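Ultraspiracle (Drosophila melanogaster, PDB 1HG4) probably acts as a nuclear hormone receptor that regulates transcription, its ligand-binding domain holding a phospholipid and locked in an inactive conformation. Local coordinates at residues 9-12 with 13-17. Numbering follows the deposited sequence.
Sequences FSIE and RIIEA
The N-cap of helix 11-24, the first helix of the modelled ligand-binding domain, brings Ser-10 against Arg-13. Ser-10 OG accepts from Arg-13 N at 3.2 Å, a bond favoured by a first torsion (chi1 63°) that sets the hydroxyl between the backbone N and the carbonyl carbon. The same hydroxyl donates weakly to Glu-12 OE1, whose chain, bent at chi2, curls back over the helix start. Backbone bonding begins here too: Ser-10 O takes Ile-14 N at 3.0 Å and, weakly, Arg-13 N. Such capping satisfies an amide of the first turn, which lacks the i-4 helical carbonyl that serves residues further along. With an alanine here, Arg-13 N would probably lose its straighter bond and be left to the weak one to Ser-10 O, and Glu-12 OE1 would lose its hydroxyl partner. In the next backbone bond, Ile-15 N reaches Ile-11 O at 2.8 Å, while Ile-11 CG2 lies 4.3 Å from Ile-15 CG1; both isoleucines pack on helix 175-186. Ahead of the cap, the Phe-9 ring meets Ile-14 CD1 obliquely, CE1 to CD1 4.4 Å, and also rests on Cys-203 and Val-207 of helix 197-218.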
# COMPACT_ATOMS: atom_id res chain seq x y z
N PHE A 9 0.72 15.73 10.73
CA PHE A 9 1.04 14.33 11.13
C PHE A 9 2.42 14.26 11.78
O PHE A 9 3.41 13.83 11.18
CB PHE A 9 0.99 13.42 9.89
CG PHE A 9 0.55 12.01 10.20
CD1 PHE A 9 1.06 11.33 11.30
CD2 PHE A 9 -0.41 11.39 9.41
CE1 PHE A 9 0.61 10.06 11.61
CE2 PHE A 9 -0.86 10.12 9.71
CZ PHE A 9 -0.35 9.45 10.82
N SER A 10 2.47 14.69 13.04
CA SER A 10 3.70 14.74 13.81
C SER A 10 3.49 14.19 15.22
O SER A 10 2.35 14.10 15.69
CB SER A 10 4.15 16.18 13.93
OG SER A 10 3.19 16.94 14.66
N ILE A 11 4.58 13.85 15.90
CA ILE A 11 4.50 13.34 17.26
C ILE A 11 3.75 14.36 18.13
O ILE A 11 3.01 13.98 19.05
CB ILE A 11 5.89 13.13 17.87
CG1 ILE A 11 6.68 12.12 17.05
CG2 ILE A 11 5.75 12.63 19.29
CD1 ILE A 11 8.09 11.94 17.54
N GLU A 12 3.95 15.64 17.84
CA GLU A 12 3.31 16.71 18.60
C GLU A 12 1.79 16.68 18.41
O GLU A 12 1.05 16.95 19.35
CB GLU A 12 3.84 18.08 18.16
CG GLU A 12 5.36 18.21 18.15
CD GLU A 12 5.99 17.71 16.85
OE1 GLU A 12 5.89 18.43 15.82
OE2 GLU A 12 6.57 16.60 16.85
N ARG A 13 1.35 16.35 17.20
CA ARG A 13 -0.08 16.30 16.91
C ARG A 13 -0.70 15.08 17.57
O ARG A 13 -1.86 15.09 17.99
CB ARG A 13 -0.33 16.26 15.40
CG ARG A 13 -1.50 17.13 14.94
CD ARG A 13 -1.33 18.56 15.44
NE ARG A 13 -1.42 19.56 14.37
CZ ARG A 13 -1.23 20.86 14.56
NH1 ARG A 13 -0.94 21.32 15.77
NH2 ARG A 13 -1.34 21.71 13.54
N ILE A 14 0.09 14.02 17.66
CA ILE A 14 -0.38 12.80 18.28
C ILE A 14 -0.44 12.99 19.80
O ILE A 14 -1.33 12.47 20.46
CB ILE A 14 0.53 11.63 17.94
CG1 ILE A 14 0.50 11.39 16.43
CG2 ILE A 14 0.09 10.40 18.69
CD1 ILE A 14 1.44 10.32 15.96
N ILE A 15 0.51 13.74 20.33
CA ILE A 15 0.56 14.01 21.75
C ILE A 15 -0.66 14.83 22.15
O ILE A 15 -1.32 14.55 23.14
CB ILE A 15 1.86 14.78 22.14
CG1 ILE A 15 3.00 13.78 22.37
CG2 ILE A 15 1.65 15.60 23.41
CD1 ILE A 15 2.79 12.88 23.58
N GLU A 16 -0.96 15.84 21.35
CA GLU A 16 -2.09 16.71 21.62
C GLU A 16 -3.40 15.94 21.72
O GLU A 16 -4.25 16.25 22.55
CB GLU A 16 -2.20 17.79 20.55
CG GLU A 16 -3.02 18.98 20.99
CD GLU A 16 -2.93 20.15 20.04
OE1 GLU A 16 -3.53 20.06 18.95
OE2 GLU A 16 -2.26 21.14 20.39
N ALA A 17 -3.57 14.94 20.86
CA ALA A 17 -4.78 14.14 20.87
C ALA A 17 -4.92 13.39 22.20
O ALA A 17 -5.99 13.40 22.82
CB ALA A 17 -4.75 13.14 19.72